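Local coordinates for protein sialidase B (Streptococcus pneumoniae serotype 4, PDB 4XJW) that cleaves terminal sialic acid residues from alpha-(2->3)-, alpha-(2->6)- and alpha-(2->8)-linked oligosaccharides, glycoproteins and glycolipids, at residues S530-S533 and G534-W537; I78-A81 and Q82-I85; N274-K277 and N278-I281. The protein carries 1 engineered substitution. One frame throughout, in Å; residues are numbered along the deposited sequence.

The three contacts are local turns, and none touches another. Along the chain, contact 2 comes first, then contact 3, then contact 1. Contact 2 lies in the N-terminal lectin-like domain, where it joins strands 74-80 and 85-91 of one antiparallel sheet. Contact 1 is an Asp-box in the propeller part, after strand 526-530. Contact 3 sits in the long loop between strands 255-256 and 286-294. The centres of contacts 1 and 2 are 68 Å apart, on opposite sides of the chain's centre. Contact 3 lies 44 Å from contact 1 and 30 Å from contact 2, centre to centre. They thus mark separate regions of a multidomain enzyme.

Contact 1: S530-S533 and G534-W537; sequences SRDS and GETW
Ser530 packs against the Trp537 ring through CB and against the turn backbone through OG. Its CB lies over one face of the indole, 3.5 Å from the centroid of the six-membered ring and close to the ring normal, a CH-pi contact. At the tip, Ser530 OG accepts the N-H of Gly534 at 2.9 Å and lies 2.8 Å from Thr536 O. Asp532 N adds a long, weak bond to the same hydroxyl oxygen. OG reaches these partners because it stands anti to the backbone N of Ser530 (chi1 174°).

Asp532 grips Thr536. Its OD1 accepts the Thr536 N-H at 2.9 Å, and its OD2 accepts the Thr536 hydroxyl OG1 at 2.5 Å. Both oxygens are met on the syn side, somewhat out of the carboxylate plane. The carboxylate thus holds both the backbone and the side chain of one threonine. Water 1 links Thr536 OG1 to Arg531 N. A type I' turn runs from Asp532 to Glu535, and the backbone angles of Gly534 call for glycine.

This is the Asp-box, or BNR repeat, of sialidases, with Ser, Asp, Gly, Thr and Trp in their usual places. It belongs to the fourth such repeat in the chain. Glu535 leads out to Lys489 and Arg465 in salt bridges. The turn follows strand 526-530, and Trp537 packs on strands 513-518 and 489-494 and stacks on Tyr478, bridging two sheets of the propeller.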
loop_
_atom_site.group_PDB
_atom_site.type_symbol
_atom_site.label_atom_id
_atom_site.label_comp_id
_atom_site.label_asym_id
_atom_site.label_seq_id
_atom_site.Cartn_x
_atom_site.Cartn_y
_atom_site.Cartn_z
ATOM N N SER A 530 -25.701 -2.083 14.264
ATOM C CA SER A 530 -27.024 -1.690 13.791
ATOM C C SER A 530 -27.886 -2.944 13.699
ATOM O O SER A 530 -27.398 -4.004 13.316
ATOM C CB SER A 530 -26.937 -1.021 12.420
ATOM O OG SER A 530 -28.231 -0.762 11.891
ATOM N N ARG A 531 -29.164 -2.817 14.046
ATOM C CA ARG A 531 -30.099 -3.939 13.974
ATOM C C ARG A 531 -31.283 -3.595 13.083
ATOM O O ARG A 531 -32.343 -4.232 13.154
ATOM C CB ARG A 531 -30.568 -4.320 15.379
ATOM C CG ARG A 531 -29.444 -4.803 16.272
ATOM C CD ARG A 531 -29.905 -5.129 17.678
ATOM N NE ARG A 531 -28.813 -5.703 18.459
ATOM C CZ ARG A 531 -28.420 -6.970 18.362
ATOM N NH1 ARG A 531 -29.026 -7.794 17.517
ATOM N NH2 ARG A 531 -27.411 -7.415 19.099
ATOM N N ASP A 532 -31.099 -2.587 12.235
ATOM C CA ASP A 532 -32.121 -2.180 11.284
ATOM C C ASP A 532 -31.505 -1.836 9.935
ATOM O O ASP A 532 -31.905 -0.872 9.287
ATOM C CB ASP A 532 -32.944 -1.001 11.820
ATOM C CG ASP A 532 -32.084 0.167 12.270
ATOM O OD1 ASP A 532 -30.874 0.201 11.948
ATOM O OD2 ASP A 532 -32.628 1.068 12.944
ATOM N N SER A 533 -30.524 -2.637 9.529
ATOM C CA SER A 533 -29.896 -2.490 8.217
ATOM C C SER A 533 -29.237 -1.123 7.990
ATOM O O SER A 533 -29.225 -0.601 6.869
ATOM C CB SER A 533 -30.923 -2.784 7.118
ATOM O OG SER A 533 -31.304 -4.150 7.144
ATOM N N GLY A 534 -28.685 -0.546 9.050
ATOM C CA GLY A 534 -27.900 0.670 8.911
ATOM C C GLY A 534 -28.629 1.975 9.184
ATOM O O GLY A 534 -28.011 3.037 9.169
ATOM N N GLU A 535 -29.938 1.914 9.423
ATOM C CA GLU A 535 -30.692 3.134 9.715
ATOM C C GLU A 535 -30.198 3.811 10.977
ATOM O O GLU A 535 -30.021 5.030 11.015
ATOM C CB GLU A 535 -32.181 2.835 9.867
ATOM C CG GLU A 535 -32.863 2.394 8.572
ATOM C CD GLU A 535 -32.950 3.521 7.563
ATOM O OE1 GLU A 535 -33.397 4.624 7.940
ATOM O OE2 GLU A 535 -32.561 3.317 6.401
ATOM N N THR A 536 -29.998 3.015 12.018
ATOM C CA THR A 536 -29.586 3.531 13.317
ATOM C C THR A 536 -28.462 2.694 13.921
ATOM O O THR A 536 -28.289 1.526 13.564
ATOM C CB THR A 536 -30.778 3.611 14.325
ATOM O OG1 THR A 536 -31.223 2.295 14.660
ATOM C CG2 THR A 536 -31.936 4.419 13.759
ATOM N N TRP A 537 -27.715 3.294 14.849
ATOM C CA TRP A 537 -26.495 2.694 15.397
ATOM C C TRP A 537 -26.395 2.760 16.909
ATOM O O TRP A 537 -26.840 3.721 17.542
ATOM C CB TRP A 537 -25.255 3.343 14.769
ATOM C CG TRP A 537 -25.240 3.071 13.306
ATOM C CD1 TRP A 537 -25.823 3.817 12.338
ATOM C CD2 TRP A 537 -24.657 1.937 12.657
ATOM N NE1 TRP A 537 -25.649 3.208 11.101
ATOM C CE2 TRP A 537 -24.916 2.059 11.277
ATOM C CE3 TRP A 537 -23.926 0.830 13.109
ATOM C CZ2 TRP A 537 -24.473 1.122 10.342
ATOM C CZ3 TRP A 537 -23.473 -0.105 12.171
ATOM C CH2 TRP A 537 -23.757 0.052 10.810
HETATM O O HOH W 1 -30.157 -0.528 15.354
#

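Contact 2: I78-A81 and Q82-I85; sequences IRDA and QKGI. With PO4 (phosphate ion), chain D.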
loop_
_atom_site.group_PDB
_atom_site.type_symbol
_atom_site.label_atom_id
_atom_site.label_comp_id
_atom_site.label_asym_id
_atom_site.label_seq_id
_atom_site.Cartn_x
_atom_site.Cartn_y
_atom_site.Cartn_z
ATOM N N ILE A 78 30.309 -2.299 2.295
ATOM C CA ILE A 78 31.482 -2.519 1.453
ATOM C C ILE A 78 32.520 -1.486 1.856
ATOM O O ILE A 78 32.346 -0.290 1.604
ATOM C CB ILE A 78 31.148 -2.431 -0.056
ATOM C CG1 ILE A 78 29.760 -3.001 -0.345
ATOM C CG2 ILE A 78 32.178 -3.177 -0.877
ATOM C CD1 ILE A 78 28.969 -2.212 -1.350
ATOM N N ARG A 79 33.586 -1.941 2.515
ATOM C CA ARG A 79 34.491 -1.019 3.198
ATOM C C ARG A 79 35.955 -1.340 2.945
ATOM O O ARG A 79 36.363 -2.502 3.007
ATOM C CB ARG A 79 34.231 -1.052 4.706
ATOM C CG ARG A 79 32.769 -0.867 5.082
ATOM C CD ARG A 79 32.581 -0.850 6.577
ATOM N NE ARG A 79 33.208 0.326 7.165
ATOM C CZ ARG A 79 33.283 0.576 8.470
ATOM N NH1 ARG A 79 32.773 -0.278 9.352
ATOM N NH2 ARG A 79 33.880 1.685 8.888
ATOM N N ASP A 80 36.741 -0.304 2.680
ATOM C CA ASP A 80 38.183 -0.455 2.500
ATOM C C ASP A 80 38.823 0.847 2.963
ATOM O O ASP A 80 38.671 1.883 2.316
ATOM C CB ASP A 80 38.517 -0.727 1.030
ATOM C CG ASP A 80 39.996 -1.034 0.795
ATOM O OD1 ASP A 80 40.859 -0.298 1.315
ATOM O OD2 ASP A 80 40.290 -2.007 0.069
ATOM N N ALA A 81 39.526 0.793 4.091
ATOM C CA ALA A 81 40.073 1.992 4.716
ATOM C C ALA A 81 41.190 2.610 3.889
ATOM O O ALA A 81 41.382 3.823 3.905
ATOM C CB ALA A 81 40.566 1.680 6.109
ATOM N N GLN A 82 41.935 1.770 3.180
ATOM C CA GLN A 82 43.056 2.250 2.379
ATOM C C GLN A 82 42.585 2.925 1.092
ATOM O O GLN A 82 43.301 3.742 0.515
ATOM C CB GLN A 82 44.027 1.113 2.063
ATOM C CG GLN A 82 44.898 0.696 3.252
ATOM C CD GLN A 82 44.142 -0.128 4.282
ATOM O OE1 GLN A 82 43.595 -1.184 3.967
ATOM N NE2 GLN A 82 44.112 0.347 5.516
ATOM N N LYS A 83 41.385 2.569 0.639
ATOM C CA LYS A 83 40.781 3.234 -0.511
ATOM C C LYS A 83 39.884 4.388 -0.059
ATOM O O LYS A 83 39.427 5.188 -0.879
ATOM C CB LYS A 83 39.980 2.241 -1.356
ATOM C CG LYS A 83 40.797 1.083 -1.936
ATOM C CD LYS A 83 39.895 0.058 -2.635
ATOM C CE LYS A 83 40.689 -1.103 -3.232
ATOM N NZ LYS A 83 41.543 -1.819 -2.228
ATOM N N GLY A 84 39.646 4.483 1.247
ATOM C CA GLY A 84 38.783 5.515 1.792
ATOM C C GLY A 84 37.329 5.339 1.390
ATOM O O GLY A 84 36.593 6.315 1.217
ATOM N N ILE A 85 36.917 4.085 1.233
ATOM C CA ILE A 85 35.559 3.770 0.809
ATOM C C ILE A 85 34.783 3.112 1.940
ATOM O O ILE A 85 35.247 2.142 2.548
ATOM C CB ILE A 85 35.559 2.832 -0.408
ATOM C CG1 ILE A 85 36.084 3.561 -1.643
ATOM C CG2 ILE A 85 34.137 2.303 -0.684
ATOM C CD1 ILE A 85 36.370 2.661 -2.827
HETATM P P PO4 D . 31.556 -0.353 12.794
HETATM O O1 PO4 D . 31.785 -1.194 14.021
HETATM O O2 PO4 D . 32.869 -0.107 12.074
HETATM O O3 PO4 D . 30.609 -1.113 11.881
HETATM O O4 PO4 D . 30.934 0.958 13.203
#
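Asp80 and Lys83 form the tight part of this hairpin. Asp80 OD2 makes a salt bridge with Lys83 NZ at 2.6 Å. The lysine chain runs extended over the carboxylate, with CG and CD packed against it, and bends at its last torsion (chi4 56°) to bring NZ down on OD2 from above the carboxylate plane. Asp80 OD1 accepts the Lys83 N-H at 3.0 Å, also from above that plane, and takes a weak bond from Gln82 N. The backbone closes the hairpin. Asp80 N bonds to Ile85 O at 2.9 Å, and Ile85 N bonds to Asp80 O at 3.0 Å. Gly84 and Ile85 both face Asp80, a G1 beta bulge, and the positive phi of Gly84 suits glycine.

The outer side is looser. Asp80 is buried, but Ala81, Gln82, Lys83 and Gly84 are exposed. The turn there adds weak bonds, from Gly84 N to Ala81 O and from Lys83 N to Asp80 O. The Gln82 amide oxygen turns to Asn62 and Asn143. Arg79 points away from the turn. Its NH1 reaches phosphate O2 at 2.7 Å in the guanidinium plane and also bonds to Tyr63 OH, while NE bonds to Asn86 OD1. That phosphate, probably from the crystallisation liquor, is also held by Arg155.

Asp80 thus meets a lysine ammonium and several N-H groups, including Asn143 N. This setting would be expected to favour its ionised form.

Contact 3: N274-K277 and N278-I281; sequences NKLK and NSQI
The flat peptide group of Leu276 receives both bonds that Ser279 sends back across the turn. The Ser279 hydroxyl OG comes in at the edge, in the plane of the Leu276 carbonyl and on a lone pair of O, at 2.7 Å. Ser279 N lies above that plane by 43° and bonds to the same Leu276 O at 2.8 Å. One carbonyl oxygen therefore takes two donors from one residue, one in its plane and one above it. The second flat group is the Asn274 amide. Its OD1 accepts the Lys277 ammonium NZ at 2.7 Å, with the nitrogen tilted 33° from the amide plane.

Ser279 OG is placed by its torsion: it stands beside the backbone N (chi1 -64°), which lets both donors face Leu276 O together. Lys277 has CG between its backbone N and carbonyl carbon and then runs extended back to Asn274. NZ also bonds to Arg638 O. Water 2 joins Lys275 O to Asn278 N, donating to the first at 2.8 Å and accepting from the second at 2.9 Å.

Leu276 to Ser279 form a type I turn, closed by the bond from Ser279 N to Leu276 O. The turn lies on the surface. The side chain of Asn278 sits about 11 Å from that of Asp232, the probable proton acceptor, and its OD1 bonds to Arg638. Lys277 O bonds to His642, and Ser279 O to Trp270 NE1. The segments have no regular secondary structure; they form part of the long loop that leads from strand 255-256 to strand 286-294.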
loop_
_atom_site.group_PDB
_atom_site.type_symbol
_atom_site.label_atom_id
_atom_site.label_comp_id
_atom_site.label_asym_id
_atom_site.label_seq_id
_atom_site.Cartn_x
_atom_site.Cartn_y
_atom_site.Cartn_z
ATOM N N ASN A 274 17.273 11.722 4.412
ATOM C CA ASN A 274 16.600 12.610 5.354
ATOM C C ASN A 274 16.460 14.075 4.925
ATOM O O ASN A 274 15.768 14.840 5.591
ATOM C CB ASN A 274 17.234 12.533 6.755
ATOM C CG ASN A 274 16.972 11.209 7.440
ATOM O OD1 ASN A 274 16.025 10.490 7.103
ATOM N ND2 ASN A 274 17.815 10.874 8.408
ATOM N N LYS A 275 17.124 14.487 3.849
ATOM C CA LYS A 275 16.882 15.837 3.341
ATOM C C LYS A 275 15.666 15.869 2.410
ATOM O O LYS A 275 14.823 16.764 2.500
ATOM C CB LYS A 275 18.120 16.434 2.641
ATOM C CG LYS A 275 17.864 17.833 2.080
ATOM C CD LYS A 275 19.091 18.441 1.378
ATOM C CE LYS A 275 19.049 18.221 -0.135
ATOM N NZ LYS A 275 19.901 17.081 -0.581
ATOM N N LEU A 276 15.562 14.864 1.547
ATOM C CA LEU A 276 14.590 14.882 0.453
ATOM C C LEU A 276 13.337 14.010 0.602
ATOM O O LEU A 276 12.400 14.185 -0.160
ATOM C CB LEU A 276 15.292 14.493 -0.853
ATOM C CG LEU A 276 16.341 15.466 -1.384
ATOM C CD1 LEU A 276 17.016 14.868 -2.598
ATOM C CD2 LEU A 276 15.697 16.798 -1.725
ATOM N N LYS A 277 13.324 13.065 1.537
ATOM C CA LYS A 277 12.218 12.085 1.580
ATOM C C LYS A 277 10.814 12.688 1.753
ATOM O O LYS A 277 9.836 12.067 1.357
ATOM C CB LYS A 277 12.460 10.968 2.609
ATOM C CG LYS A 277 12.313 11.386 4.060
ATOM C CD LYS A 277 12.873 10.323 5.006
ATOM C CE LYS A 277 12.728 10.776 6.463
ATOM N NZ LYS A 277 13.380 9.854 7.432
ATOM N N ASN A 278 10.692 13.887 2.317
ATOM C CA ASN A 278 9.383 14.545 2.388
ATOM C C ASN A 278 8.972 15.323 1.143
ATOM O O ASN A 278 7.890 15.945 1.119
ATOM C CB ASN A 278 9.276 15.447 3.622
ATOM C CG ASN A 278 9.163 14.664 4.899
ATOM O OD1 ASN A 278 8.746 13.503 4.895
ATOM N ND2 ASN A 278 9.531 15.293 6.011
ATOM N N SER A 279 9.812 15.277 0.111
ATOM C CA SER A 279 9.438 15.833 -1.182
ATOM C C SER A 279 8.096 15.255 -1.591
ATOM O O SER A 279 7.859 14.039 -1.467
ATOM C CB SER A 279 10.475 15.521 -2.259
ATOM O OG SER A 279 11.717 16.140 -1.949
ATOM N N GLN A 280 7.217 16.122 -2.069
ATOM C CA GLN A 280 5.839 15.738 -2.312
ATOM C C GLN A 280 5.312 16.464 -3.538
ATOM O O GLN A 280 5.438 17.679 -3.631
ATOM C CB GLN A 280 5.020 16.105 -1.075
ATOM C CG GLN A 280 3.578 15.693 -1.111
ATOM C CD GLN A 280 2.884 15.932 0.219
ATOM O OE1 GLN A 280 3.271 16.822 0.978
ATOM N NE2 GLN A 280 1.869 15.120 0.518
ATOM N N ILE A 281 4.743 15.723 -4.488
ATOM C CA ILE A 281 4.172 16.322 -5.682
ATOM C C ILE A 281 3.039 17.237 -5.240
ATOM O O ILE A 281 2.100 16.801 -4.580
ATOM C CB ILE A 281 3.627 15.269 -6.662
ATOM C CG1 ILE A 281 4.737 14.312 -7.109
ATOM C CG2 ILE A 281 2.975 15.971 -7.869
ATOM C CD1 ILE A 281 4.295 13.249 -8.140
HETATM O O HOH W 2 12.493 15.737 3.722
#